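Local coordinates for protein dally-like, isoform A (Drosophila melanogaster, PDB 6XTZ) that is a cell-surface glypican that binds Wnt and Hedgehog proteins and shields the palmitoleate lipid of Wnt so that signalling can act at a distance, at residues A[36-41]-A[52-57]; A[26-31]-A[48-53]; A[129-134]-A[199-204]; A[138-143]-A[192-197]. The protein carries 5 engineered substitutions. All blocks are in the same frame, centred on the assembly; numbering follows the deposited sequence.

Contact 1: residues A[36-41]-A[52-57]; sequences VLRYCE and NMETRM
The carboxylate of E54 reaches from helix 51-110 into loop 36-41 and is gripped there by three successive backbone N-H groups, those of R38, Y39 and C40. The site lies in the cysteine-rich lobe of the all-helical glypican core, where C40 is disulfide-bonded to C236. R38 N donates to E54 OE1 at 2.9 Å, on the syn lone pair. E54 OE2 takes two donors. Y39 N meets E54 OE2 at 2.6 Å from above the carboxylate plane, and C40 N lies 2.8 Å from E54 OE2, nearly in line with its C-O bond. These bonds fix the rotation of the carboxylate. The E54 chain is fully stretched, with CG trans to the backbone N (chi1 -173°), which carries the acid across to the loop. The three N-H groups would probably favour the charged form of E54.

Apolar atoms line the same acid. CD2 of L37 lies 3.6 Å from E54 OE1. The Y39 ring is turned 61° from the carboxylate, and its CD2 touches E54 CG.

A water adds a polar bridge. It accepts from R38 NE and donates to E54 OE1, linking two opposite charges that do not meet directly. R38 NH2 comes within 2.9 Å of T55 OG1, a hydroxyl hydrogen-bonded to Y51 O in its own helix. The guanidinium of R38 has the Y39 OH over one face, 3.7 Å above its plane.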
loop_
_atom_site.group_PDB
_atom_site.type_symbol
_atom_site.label_atom_id
_atom_site.label_comp_id
_atom_site.label_asym_id
_atom_site.label_seq_id
_atom_site.Cartn_x
_atom_site.Cartn_y
_atom_site.Cartn_z
ATOM N N VAL A 36 -28.469 -33.511 18.092
ATOM C CA VAL A 36 -27.089 -33.823 17.735
ATOM C C VAL A 36 -26.496 -32.738 16.846
ATOM O O VAL A 36 -25.369 -32.878 16.354
ATOM C CB VAL A 36 -26.992 -35.198 17.050
ATOM C CG1 VAL A 36 -27.246 -36.319 18.050
ATOM C CG2 VAL A 36 -27.966 -35.278 15.887
ATOM N N LEU A 37 -27.236 -31.654 16.628
ATOM C CA LEU A 37 -26.717 -30.566 15.813
ATOM C C LEU A 37 -25.546 -29.891 16.515
ATOM O O LEU A 37 -25.579 -29.644 17.725
ATOM C CB LEU A 37 -27.813 -29.544 15.505
ATOM C CG LEU A 37 -28.957 -30.038 14.614
ATOM C CD1 LEU A 37 -29.829 -28.875 14.159
ATOM C CD2 LEU A 37 -28.421 -30.819 13.420
ATOM N N ARG A 38 -24.500 -29.604 15.740
ATOM C CA ARG A 38 -23.271 -29.011 16.254
ATOM C C ARG A 38 -23.338 -27.496 16.366
ATOM O O ARG A 38 -22.752 -26.925 17.292
ATOM C CB ARG A 38 -22.088 -29.391 15.359
ATOM C CG ARG A 38 -21.752 -30.869 15.361
ATOM C CD ARG A 38 -20.532 -31.152 14.498
ATOM N NE ARG A 38 -20.820 -31.030 13.072
ATOM C CZ ARG A 38 -19.934 -31.270 12.112
ATOM N NH1 ARG A 38 -18.701 -31.643 12.425
ATOM N NH2 ARG A 38 -20.280 -31.141 10.838
ATOM N N TYR A 39 -24.027 -26.833 15.442
ATOM C CA TYR A 39 -24.025 -25.378 15.379
ATOM C C TYR A 39 -25.398 -24.778 15.630
ATOM O O TYR A 39 -25.514 -23.816 16.399
ATOM C CB TYR A 39 -23.491 -24.914 14.016
ATOM C CG TYR A 39 -22.253 -25.658 13.571
ATOM C CD1 TYR A 39 -21.100 -25.654 14.347
ATOM C CD2 TYR A 39 -22.234 -26.362 12.374
ATOM C CE1 TYR A 39 -19.966 -26.332 13.945
ATOM C CE2 TYR A 39 -21.103 -27.042 11.964
ATOM C CZ TYR A 39 -19.974 -27.024 12.754
ATOM O OH TYR A 39 -18.846 -27.700 12.350
ATOM N N CYS A 40 -26.442 -25.310 15.003
ATOM C CA CYS A 40 -27.784 -24.831 15.287
ATOM C C CYS A 40 -28.238 -25.318 16.658
ATOM O O CYS A 40 -27.660 -26.233 17.250
ATOM C CB CYS A 40 -28.771 -25.300 14.219
ATOM S SG CYS A 40 -28.277 -24.951 12.519
ATOM N N GLU A 41 -29.294 -24.688 17.164
ATOM C CA GLU A 41 -29.912 -25.138 18.400
ATOM C C GLU A 41 -30.762 -26.375 18.137
ATOM O O GLU A 41 -31.460 -26.464 17.124
ATOM C CB GLU A 41 -30.774 -24.030 19.010
ATOM C CG GLU A 41 -31.370 -24.393 20.363
ATOM C CD GLU A 41 -32.234 -23.287 20.942
ATOM O OE1 GLU A 41 -32.540 -22.324 20.208
ATOM O OE2 GLU A 41 -32.604 -23.382 22.132
ATOM N N ASN A 52 -26.534 -34.245 8.656
ATOM C CA ASN A 52 -25.945 -34.164 7.323
ATOM C C ASN A 52 -26.335 -32.871 6.617
ATOM O O ASN A 52 -25.531 -32.301 5.873
ATOM C CB ASN A 52 -26.361 -35.376 6.492
ATOM C CG ASN A 52 -25.804 -36.677 7.036
ATOM O OD1 ASN A 52 -24.654 -36.736 7.479
ATOM N ND2 ASN A 52 -26.618 -37.726 7.013
ATOM N N MET A 53 -27.564 -32.395 6.827
ATOM C CA MET A 53 -27.958 -31.111 6.255
ATOM C C MET A 53 -27.132 -29.976 6.843
ATOM O O MET A 53 -26.718 -29.059 6.126
ATOM C CB MET A 53 -29.448 -30.864 6.491
ATOM C CG MET A 53 -30.363 -31.830 5.768
ATOM S SD MET A 53 -32.072 -31.626 6.291
ATOM C CE MET A 53 -32.338 -29.893 5.922
ATOM N N GLU A 54 -26.878 -30.027 8.151
ATOM C CA GLU A 54 -26.080 -28.993 8.799
ATOM C C GLU A 54 -24.645 -29.001 8.288
ATOM O O GLU A 54 -24.050 -27.938 8.077
ATOM C CB GLU A 54 -26.113 -29.187 10.313
ATOM C CG GLU A 54 -25.451 -28.073 11.096
ATOM C CD GLU A 54 -25.349 -28.385 12.572
ATOM O OE1 GLU A 54 -25.096 -29.558 12.920
ATOM O OE2 GLU A 54 -25.523 -27.455 13.386
ATOM N N THR A 55 -24.074 -30.190 8.082
ATOM C CA THR A 55 -22.696 -30.274 7.605
ATOM C C THR A 55 -22.564 -29.717 6.193
ATOM O O THR A 55 -21.608 -28.991 5.895
ATOM C CB THR A 55 -22.205 -31.721 7.662
ATOM O OG1 THR A 55 -22.303 -32.207 9.007
ATOM C CG2 THR A 55 -20.758 -31.813 7.201
ATOM N N ARG A 56 -23.515 -30.039 5.312
ATOM C CA ARG A 56 -23.474 -29.513 3.950
ATOM C C ARG A 56 -23.537 -27.990 3.948
ATOM O O ARG A 56 -22.710 -27.322 3.318
ATOM C CB ARG A 56 -24.619 -30.099 3.122
ATOM C CG ARG A 56 -24.870 -29.355 1.817
ATOM C CD ARG A 56 -26.001 -29.975 1.009
ATOM N NE ARG A 56 -25.548 -31.087 0.178
ATOM C CZ ARG A 56 -25.697 -32.369 0.494
ATOM N NH1 ARG A 56 -26.291 -32.712 1.629
ATOM N NH2 ARG A 56 -25.252 -33.311 -0.328
ATOM N N MET A 57 -24.516 -27.423 4.656
ATOM C CA MET A 57 -24.632 -25.974 4.732
ATOM C C MET A 57 -23.458 -25.341 5.468
ATOM O O MET A 57 -23.147 -24.171 5.221
ATOM C CB MET A 57 -25.950 -25.591 5.405
ATOM C CG MET A 57 -27.183 -26.122 4.688
ATOM S SD MET A 57 -28.725 -25.667 5.505
ATOM C CE MET A 57 -28.546 -26.510 7.073
HETATM O O HOH W 1 -23.361 -30.789 11.684
#

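Contact 2: residues A[26-31]-A[48-53]; sequences EIPQKP and CCTYNM
Loop 26-31 runs past the start of helix 51-110, and the backbones come closest at E26 and M53, whose CA atoms are 7.5 Å apart. P28 makes the main side-chain contact. Its CD meets M53 SD at 3.5 Å, the end of the methionine chain meeting the CD corner of the proline ring. M53 CG lies beside the backbone N (chi1 -66°) and the chain runs on extended to SD, which brings the sulfur to the proline; the bend at chi3 turns only the terminal methyl CE. P28 CG rests 3.3 Å from C48 O. The M53 sulfur SD also lies 3.8 Å from E26 O.

T50 is the N-cap of the helix and forms a capping box with M53. M53 N donates to T50 OG1 at 3.2 Å, and T50 N makes a weak return bond to M53 SD. The cap leaves T50 CG2 facing loop 26-31, 4.1 Å from P28 CD. A valine in place of T50 would probably leave M53 N without its capping acceptor and weaken the start of the helix.

This is the disulfide-rich end of the glypican core. C48 pairs with C10 and C49 with C239. F17 of helix 14-19 also touches M53. At the margin, E26 OE1 forms a long, weak ion pair with R56 NH1.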
loop_
_atom_site.group_PDB
_atom_site.type_symbol
_atom_site.label_atom_id
_atom_site.label_comp_id
_atom_site.label_asym_id
_atom_site.label_seq_id
_atom_site.Cartn_x
_atom_site.Cartn_y
_atom_site.Cartn_z
ATOM N N GLU A 26 -33.356 -36.159 1.647
ATOM C CA GLU A 26 -32.736 -35.899 2.939
ATOM C C GLU A 26 -33.574 -34.990 3.829
ATOM O O GLU A 26 -33.399 -35.012 5.051
ATOM C CB GLU A 26 -31.354 -35.269 2.743
ATOM C CG GLU A 26 -30.490 -35.949 1.694
ATOM C CD GLU A 26 -29.124 -35.303 1.564
ATOM O OE1 GLU A 26 -28.647 -34.718 2.560
ATOM O OE2 GLU A 26 -28.531 -35.371 0.467
ATOM N N ILE A 27 -34.471 -34.198 3.250
ATOM C CA ILE A 27 -35.221 -33.192 3.999
ATOM C C ILE A 27 -36.290 -33.868 4.849
ATOM O O ILE A 27 -37.198 -34.513 4.306
ATOM C CB ILE A 27 -35.847 -32.152 3.057
ATOM C CG1 ILE A 27 -34.767 -31.490 2.203
ATOM C CG2 ILE A 27 -36.615 -31.108 3.853
ATOM C CD1 ILE A 27 -35.307 -30.485 1.214
ATOM N N PRO A 28 -36.229 -33.747 6.175
ATOM C CA PRO A 28 -37.287 -34.323 7.013
ATOM C C PRO A 28 -38.582 -33.542 6.854
ATOM O O PRO A 28 -38.593 -32.310 6.899
ATOM C CB PRO A 28 -36.722 -34.201 8.432
ATOM C CG PRO A 28 -35.788 -33.045 8.358
ATOM C CD PRO A 28 -35.190 -33.080 6.976
ATOM N N GLN A 29 -39.679 -34.274 6.653
ATOM C CA GLN A 29 -40.981 -33.630 6.515
ATOM C C GLN A 29 -41.457 -33.067 7.848
ATOM O O GLN A 29 -41.984 -31.949 7.905
ATOM C CB GLN A 29 -41.994 -34.626 5.953
ATOM C CG GLN A 29 -41.557 -35.263 4.644
ATOM C CD GLN A 29 -42.438 -36.425 4.232
ATOM O OE1 GLN A 29 -43.304 -36.864 4.990
ATOM N NE2 GLN A 29 -42.221 -36.930 3.023
ATOM N N LYS A 30 -41.275 -33.819 8.923
ATOM C CA LYS A 30 -41.639 -33.410 10.267
ATOM C C LYS A 30 -40.394 -33.070 11.075
ATOM O O LYS A 30 -39.293 -33.539 10.765
ATOM C CB LYS A 30 -42.426 -34.523 10.973
ATOM C CG LYS A 30 -43.683 -34.950 10.234
ATOM C CD LYS A 30 -44.595 -33.762 9.966
ATOM C CE LYS A 30 -45.847 -34.185 9.212
ATOM N NZ LYS A 30 -46.652 -35.178 9.978
ATOM N N PRO A 31 -40.527 -32.241 12.111
ATOM C CA PRO A 31 -39.360 -31.899 12.933
ATOM C C PRO A 31 -38.723 -33.134 13.554
ATOM O O PRO A 31 -39.411 -34.045 14.021
ATOM C CB PRO A 31 -39.940 -30.968 14.002
ATOM C CG PRO A 31 -41.150 -30.377 13.364
ATOM C CD PRO A 31 -41.716 -31.456 12.488
ATOM N N CYS A 48 -35.783 -28.823 12.089
ATOM C CA CYS A 48 -36.049 -29.225 10.714
ATOM C C CYS A 48 -34.789 -29.638 9.966
ATOM O O CYS A 48 -34.864 -29.927 8.768
ATOM C CB CYS A 48 -36.743 -28.091 9.951
ATOM S SG CYS A 48 -38.363 -27.641 10.592
ATOM N N CYS A 49 -33.644 -29.679 10.639
ATOM C CA CYS A 49 -32.374 -30.006 10.012
ATOM C C CYS A 49 -31.794 -31.270 10.627
ATOM O O CYS A 49 -31.933 -31.509 11.831
ATOM C CB CYS A 49 -31.375 -28.855 10.162
ATOM S SG CYS A 49 -31.807 -27.393 9.208
ATOM N N THR A 50 -31.148 -32.074 9.794
ATOM C CA THR A 50 -30.401 -33.236 10.247
ATOM C C THR A 50 -28.924 -32.880 10.367
ATOM O O THR A 50 -28.488 -31.785 10.005
ATOM C CB THR A 50 -30.592 -34.413 9.289
ATOM O OG1 THR A 50 -29.994 -34.101 8.025
ATOM C CG2 THR A 50 -32.074 -34.697 9.083
ATOM N N TYR A 51 -28.149 -33.832 10.888
ATOM C CA TYR A 51 -26.711 -33.628 11.016
ATOM C C TYR A 51 -26.046 -33.499 9.651
ATOM O O TYR A 51 -25.092 -32.728 9.489
ATOM C CB TYR A 51 -26.095 -34.781 11.808
ATOM C CG TYR A 51 -24.641 -34.592 12.175
ATOM C CD1 TYR A 51 -24.282 -34.008 13.384
ATOM C CD2 TYR A 51 -23.627 -35.022 11.329
ATOM C CE1 TYR A 51 -22.955 -33.844 13.731
ATOM C CE2 TYR A 51 -22.298 -34.864 11.669
ATOM C CZ TYR A 51 -21.968 -34.275 12.870
ATOM O OH TYR A 51 -20.645 -34.118 13.208
ATOM N N ASN A 52 -26.534 -34.245 8.656
ATOM C CA ASN A 52 -25.945 -34.164 7.323
ATOM C C ASN A 52 -26.335 -32.871 6.617
ATOM O O ASN A 52 -25.531 -32.301 5.873
ATOM C CB ASN A 52 -26.361 -35.376 6.492
ATOM C CG ASN A 52 -25.804 -36.677 7.036
ATOM O OD1 ASN A 52 -24.654 -36.736 7.479
ATOM N ND2 ASN A 52 -26.618 -37.726 7.013
ATOM N N MET A 53 -27.564 -32.395 6.827
ATOM C CA MET A 53 -27.958 -31.111 6.255
ATOM C C MET A 53 -27.132 -29.976 6.843
ATOM O O MET A 53 -26.718 -29.059 6.126
ATOM C CB MET A 53 -29.448 -30.864 6.491
ATOM C CG MET A 53 -30.363 -31.830 5.768
ATOM S SD MET A 53 -32.072 -31.626 6.291
ATOM C CE MET A 53 -32.338 -29.893 5.922
#

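Contact 3: residues A[129-134]-A[199-204]; sequences ETYFAN and ATRTYG
R201 NH1 donates to F132 O at 3.1 Å and makes a second, weak bond to A133 O at 3.2 Å. Both acceptors are carbonyls at the C-terminal end of helix 118-134. The donor stands well above the F132 carbonyl plane, with an N-H...O angle of 135°. This is helix packing within the elongated helical bundle of the glypican core. Helices 118-134 and 185-216 run nearly parallel here, 22° apart, with axes 9.4 Å from each other.

R201 is a knob in a hole formed by Y131, F132, A133 and N134. Its CG is trans to the backbone N (chi1 164°) and the chain stays extended to NE, which carries the guanidinium across to the helix end. The carbonyl group of N134 lies over one guanidinium face. The partial negative charge of these carbonyls probably steadies the cation.

The two aromatic rings differ in their contacts with R201. R201 CD lies over a face of Y131, 4.1 Å from the ring centroid, as a CH-pi contact. The guanidinium is too far for more than a weak cation-pi attraction. CD1 of F132 touches R201 CB at 3.9 Å. A leucine in place of R201 would probably leave the carbonyls of F132 and A133 without this donor and open a gap beside N134.

Beyond the arginine, F132 also meets F91 and T92 of helix 51-110. T200 OG1 bonds back to S196 O in its own helix, while T200 CG2 touches F132 CE1 at 3.8 Å.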
loop_
_atom_site.group_PDB
_atom_site.type_symbol
_atom_site.label_atom_id
_atom_site.label_comp_id
_atom_site.label_asym_id
_atom_site.label_seq_id
_atom_site.Cartn_x
_atom_site.Cartn_y
_atom_site.Cartn_z
ATOM N N GLU A 129 19.756 6.509 -11.765
ATOM C CA GLU A 129 19.014 5.357 -12.266
ATOM C C GLU A 129 19.186 4.153 -11.351
ATOM O O GLU A 129 18.238 3.393 -11.127
ATOM C CB GLU A 129 19.468 5.014 -13.685
ATOM C CG GLU A 129 19.233 6.112 -14.705
ATOM C CD GLU A 129 19.686 5.713 -16.093
ATOM O OE1 GLU A 129 19.795 4.496 -16.356
ATOM O OE2 GLU A 129 19.939 6.613 -16.922
ATOM N N THR A 130 20.393 3.964 -10.813
ATOM C CA THR A 130 20.635 2.836 -9.922
ATOM C C THR A 130 19.851 2.983 -8.623
ATOM O O THR A 130 19.340 1.992 -8.090
ATOM C CB THR A 130 22.131 2.698 -9.638
ATOM O OG1 THR A 130 22.835 2.510 -10.872
ATOM C CG2 THR A 130 22.399 1.510 -8.727
ATOM N N TYR A 131 19.731 4.209 -8.103
ATOM C CA TYR A 131 18.969 4.398 -6.873
ATOM C C TYR A 131 17.505 4.032 -7.072
ATOM O O TYR A 131 16.913 3.326 -6.247
ATOM C CB TYR A 131 19.079 5.834 -6.360
ATOM C CG TYR A 131 18.109 6.059 -5.221
ATOM C CD1 TYR A 131 18.371 5.548 -3.958
ATOM C CD2 TYR A 131 16.909 6.732 -5.420
ATOM C CE1 TYR A 131 17.480 5.721 -2.917
ATOM C CE2 TYR A 131 16.008 6.908 -4.384
ATOM C CZ TYR A 131 16.302 6.401 -3.134
ATOM O OH TYR A 131 15.415 6.571 -2.097
ATOM N N PHE A 132 16.891 4.524 -8.151
ATOM C CA PHE A 132 15.485 4.212 -8.379
ATOM C C PHE A 132 15.277 2.725 -8.609
ATOM O O PHE A 132 14.196 2.197 -8.322
ATOM C CB PHE A 132 14.937 5.013 -9.560
ATOM C CG PHE A 132 13.461 4.826 -9.777
ATOM C CD1 PHE A 132 12.546 5.443 -8.939
ATOM C CD2 PHE A 132 12.991 4.022 -10.802
ATOM C CE1 PHE A 132 11.186 5.269 -9.125
ATOM C CE2 PHE A 132 11.632 3.846 -10.996
ATOM C CZ PHE A 132 10.729 4.470 -10.156
ATOM N N ALA A 133 16.299 2.029 -9.111
ATOM C CA ALA A 133 16.173 0.603 -9.385
ATOM C C ALA A 133 16.247 -0.221 -8.103
ATOM O O ALA A 133 15.336 -0.997 -7.800
ATOM C CB ALA A 133 17.253 0.160 -10.375
ATOM N N ASN A 134 17.331 -0.068 -7.336
ATOM C CA ASN A 134 17.549 -0.890 -6.154
ATOM C C ASN A 134 17.695 -0.112 -4.852
ATOM O O ASN A 134 17.679 -0.731 -3.784
ATOM C CB ASN A 134 18.787 -1.787 -6.343
ATOM C CG ASN A 134 20.060 -0.998 -6.605
ATOM O OD1 ASN A 134 20.226 0.128 -6.134
ATOM N ND2 ASN A 134 20.973 -1.596 -7.362
ATOM N N ALA A 199 11.165 10.120 -2.566
ATOM C CA ALA A 199 9.707 10.071 -2.558
ATOM C C ALA A 199 9.170 9.287 -3.750
ATOM O O ALA A 199 8.181 8.557 -3.624
ATOM C CB ALA A 199 9.132 11.487 -2.543
ATOM N N THR A 200 9.813 9.420 -4.912
ATOM C CA THR A 200 9.336 8.725 -6.104
ATOM C C THR A 200 9.528 7.219 -5.976
ATOM O O THR A 200 8.613 6.439 -6.265
ATOM C CB THR A 200 10.054 9.254 -7.346
ATOM O OG1 THR A 200 9.880 10.675 -7.430
ATOM C CG2 THR A 200 9.493 8.604 -8.602
ATOM N N ARG A 201 10.715 6.790 -5.543
ATOM C CA ARG A 201 10.976 5.363 -5.393
ATOM C C ARG A 201 10.109 4.755 -4.297
ATOM O O ARG A 201 9.502 3.696 -4.490
ATOM C CB ARG A 201 12.456 5.125 -5.100
ATOM C CG ARG A 201 12.742 3.738 -4.554
ATOM C CD ARG A 201 14.229 3.457 -4.439
ATOM N NE ARG A 201 14.477 2.219 -3.704
ATOM C CZ ARG A 201 14.408 1.003 -4.236
ATOM N NH1 ARG A 201 14.096 0.849 -5.517
ATOM N NH2 ARG A 201 14.649 -0.064 -3.486
ATOM N N THR A 202 10.038 5.418 -3.139
ATOM C CA THR A 202 9.268 4.879 -2.022
ATOM C C THR A 202 7.790 4.751 -2.375
ATOM O O THR A 202 7.125 3.796 -1.956
ATOM C CB THR A 202 9.454 5.763 -0.788
ATOM O OG1 THR A 202 10.853 5.894 -0.502
ATOM C CG2 THR A 202 8.750 5.160 0.421
ATOM N N TYR A 203 7.265 5.699 -3.154
ATOM C CA TYR A 203 5.864 5.652 -3.560
ATOM C C TYR A 203 5.556 4.359 -4.309
ATOM O O TYR A 203 4.586 3.658 -3.994
ATOM C CB TYR A 203 5.553 6.872 -4.429
ATOM C CG TYR A 203 4.088 7.133 -4.692
ATOM C CD1 TYR A 203 3.251 7.592 -3.683
ATOM C CD2 TYR A 203 3.549 6.960 -5.960
ATOM C CE1 TYR A 203 1.916 7.848 -3.926
ATOM C CE2 TYR A 203 2.215 7.213 -6.213
ATOM C CZ TYR A 203 1.403 7.657 -5.191
ATOM O OH TYR A 203 0.075 7.913 -5.436
ATOM N N GLY A 204 6.383 4.021 -5.301
ATOM C CA GLY A 204 6.186 2.781 -6.031
ATOM C C GLY A 204 6.563 1.538 -5.256
ATOM O O GLY A 204 5.928 0.490 -5.416
#

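Contact 4: residues A[138-143]-A[192-197]; sequences DLLEVM and QIKRSF
L139 and L140 at the start of helix 139-158 close on K194 of helix 185-216, meeting the carbon part of its chain. K194 CG is trans to the backbone N. The chain then bends at chi2, an unusual -101°, and its end leads away from the leucines. CB and CG are left as the touching atoms. L139 CB lies 3.8 Å from K194 CG, and L140 CD2 lies 3.7 Å from K194 CB. The amine makes a weak hydrogen bond to G539 O.

L139 sends its CD1 branch to F197 CB, 3.7 Å away, and the two side chains cross at about a right angle. The F197 ring itself leads away from L139. M143 is bent at chi2 and chi3. This fold of the chain brings its methyl CE to I193 CD1 at 3.9 Å, again crosswise.

L139 also packs on Y131 and L128 of helix 118-134.

The axes of the segments 139-143 and 192-197 run roughly antiparallel, at 145°, and approach to 9.7 Å. This is apolar helix-helix packing in the glypican bundle, beside the lipid site, where I193 touches the bound O-palmitoleoyl serine.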
loop_
_atom_site.group_PDB
_atom_site.type_symbol
_atom_site.label_atom_id
_atom_site.label_comp_id
_atom_site.label_asym_id
_atom_site.label_seq_id
_atom_site.Cartn_x
_atom_site.Cartn_y
_atom_site.Cartn_z
ATOM N N ASP A 138 23.625 6.413 -1.866
ATOM C CA ASP A 138 23.532 7.573 -0.981
ATOM C C ASP A 138 23.450 8.808 -1.871
ATOM O O ASP A 138 24.463 9.274 -2.398
ATOM C CB ASP A 138 24.729 7.629 -0.037
ATOM C CG ASP A 138 24.552 8.640 1.084
ATOM O OD1 ASP A 138 23.762 9.595 0.922
ATOM O OD2 ASP A 138 25.212 8.481 2.131
ATOM N N LEU A 139 22.237 9.341 -2.038
ATOM C CA LEU A 139 22.016 10.399 -3.022
ATOM C C LEU A 139 22.782 11.667 -2.663
ATOM O O LEU A 139 23.458 12.256 -3.514
ATOM C CB LEU A 139 20.521 10.688 -3.151
ATOM C CG LEU A 139 19.697 9.591 -3.829
ATOM C CD1 LEU A 139 18.214 9.917 -3.771
ATOM C CD2 LEU A 139 20.153 9.398 -5.268
ATOM N N LEU A 140 22.684 12.107 -1.406
ATOM C CA LEU A 140 23.384 13.322 -0.998
ATOM C C LEU A 140 24.891 13.169 -1.147
ATOM O O LEU A 140 25.585 14.117 -1.533
ATOM C CB LEU A 140 23.019 13.684 0.441
ATOM C CG LEU A 140 21.592 14.183 0.671
ATOM C CD1 LEU A 140 21.422 14.662 2.104
ATOM C CD2 LEU A 140 21.249 15.291 -0.313
ATOM N N GLU A 141 25.416 11.978 -0.851
ATOM C CA GLU A 141 26.843 11.734 -1.032
ATOM C C GLU A 141 27.236 11.826 -2.503
ATOM O O GLU A 141 28.258 12.435 -2.844
ATOM C CB GLU A 141 27.212 10.366 -0.459
ATOM C CG GLU A 141 28.640 9.932 -0.727
ATOM C CD GLU A 141 28.923 8.530 -0.224
ATOM O OE1 GLU A 141 28.327 8.134 0.800
ATOM O OE2 GLU A 141 29.733 7.820 -0.856
ATOM N N VAL A 142 26.432 11.237 -3.390
ATOM C CA VAL A 142 26.735 11.296 -4.816
ATOM C C VAL A 142 26.583 12.722 -5.337
ATOM O O VAL A 142 27.367 13.176 -6.180
ATOM C CB VAL A 142 25.847 10.305 -5.591
ATOM C CG1 VAL A 142 26.081 10.432 -7.086
ATOM C CG2 VAL A 142 26.123 8.880 -5.133
ATOM N N MET A 143 25.579 13.451 -4.844
ATOM C CA MET A 143 25.390 14.832 -5.278
ATOM C C MET A 143 26.551 15.716 -4.836
ATOM O O MET A 143 27.007 16.576 -5.598
ATOM C CB MET A 143 24.068 15.380 -4.739
ATOM C CG MET A 143 22.823 14.746 -5.340
ATOM S SD MET A 143 22.687 15.001 -7.118
ATOM C CE MET A 143 22.756 16.789 -7.215
ATOM N N GLN A 192 16.676 19.011 -3.142
ATOM C CA GLN A 192 15.429 18.867 -3.885
ATOM C C GLN A 192 15.459 17.655 -4.805
ATOM O O GLN A 192 14.421 17.014 -5.014
ATOM C CB GLN A 192 15.142 20.141 -4.679
ATOM C CG GLN A 192 14.830 21.345 -3.801
ATOM C CD GLN A 192 14.656 22.627 -4.595
ATOM O OE1 GLN A 192 14.590 22.606 -5.824
ATOM N NE2 GLN A 192 14.587 23.751 -3.893
ATOM N N ILE A 193 16.626 17.319 -5.358
ATOM C CA ILE A 193 16.742 16.104 -6.158
ATOM C C ILE A 193 16.646 14.869 -5.269
ATOM O O ILE A 193 15.946 13.902 -5.598
ATOM C CB ILE A 193 18.051 16.118 -6.966
ATOM C CG1 ILE A 193 17.990 17.175 -8.072
ATOM C CG2 ILE A 193 18.336 14.744 -7.557
ATOM C CD1 ILE A 193 19.254 17.264 -8.897
ATOM N N LYS A 194 17.338 14.885 -4.128
ATOM C CA LYS A 194 17.314 13.738 -3.226
ATOM C C LYS A 194 15.905 13.476 -2.711
ATOM O O LYS A 194 15.428 12.335 -2.731
ATOM C CB LYS A 194 18.287 13.969 -2.068
ATOM C CG LYS A 194 18.301 12.865 -1.017
ATOM C CD LYS A 194 17.503 13.261 0.217
ATOM C CE LYS A 194 17.653 12.241 1.325
ATOM N NZ LYS A 194 16.820 12.594 2.511
ATOM N N ARG A 195 15.220 14.525 -2.246
ATOM C CA ARG A 195 13.844 14.363 -1.783
ATOM C C ARG A 195 12.957 13.793 -2.880
ATOM O O ARG A 195 12.110 12.930 -2.621
ATOM C CB ARG A 195 13.284 15.701 -1.306
ATOM C CG ARG A 195 13.903 16.254 -0.039
ATOM C CD ARG A 195 13.442 17.687 0.152
ATOM N NE ARG A 195 13.778 18.228 1.463
ATOM C CZ ARG A 195 13.480 19.463 1.850
ATOM N NH1 ARG A 195 12.841 20.279 1.024
ATOM N NH2 ARG A 195 13.815 19.883 3.063
ATOM N N SER A 196 13.136 14.266 -4.115
ATOM C CA SER A 196 12.280 13.832 -5.213
ATOM C C SER A 196 12.481 12.353 -5.520
ATOM O O SER A 196 11.511 11.610 -5.702
ATOM C CB SER A 196 12.551 14.683 -6.453
ATOM O OG SER A 196 11.614 14.400 -7.476
ATOM N N PHE A 197 13.738 11.907 -5.577
ATOM C CA PHE A 197 14.010 10.517 -5.929
ATOM C C PHE A 197 13.622 9.564 -4.805
ATOM O O PHE A 197 13.156 8.448 -5.065
ATOM C CB PHE A 197 15.482 10.349 -6.298
ATOM C CG PHE A 197 15.767 10.587 -7.752
ATOM C CD1 PHE A 197 15.952 11.873 -8.235
ATOM C CD2 PHE A 197 15.843 9.525 -8.638
ATOM C CE1 PHE A 197 16.208 12.094 -9.575
ATOM C CE2 PHE A 197 16.101 9.740 -9.980
ATOM C CZ PHE A 197 16.283 11.025 -10.448
#

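In the fold
Contacts 1 and 2 sit together at the disulfide-rich end, their centres 9 Å apart. They share N52 and M53 at the start of helix 51-110, so two parts of the preceding loop pack on one helix end. Contacts 3 and 4 form a second pair, 11 Å apart, both on helix 185-216. Contact 4 is nested inside the chain loop closed by contact 3, and Y131 touches L139 between them. The centres of contacts 2 and 4 are about 72 Å apart, on opposite sides of the chain's centre. The I193 side chain (contact 4) is about 4 Å from the bound O-palmitoleoyl serine, and the T200 side chain (contact 3) about 9 Å from it.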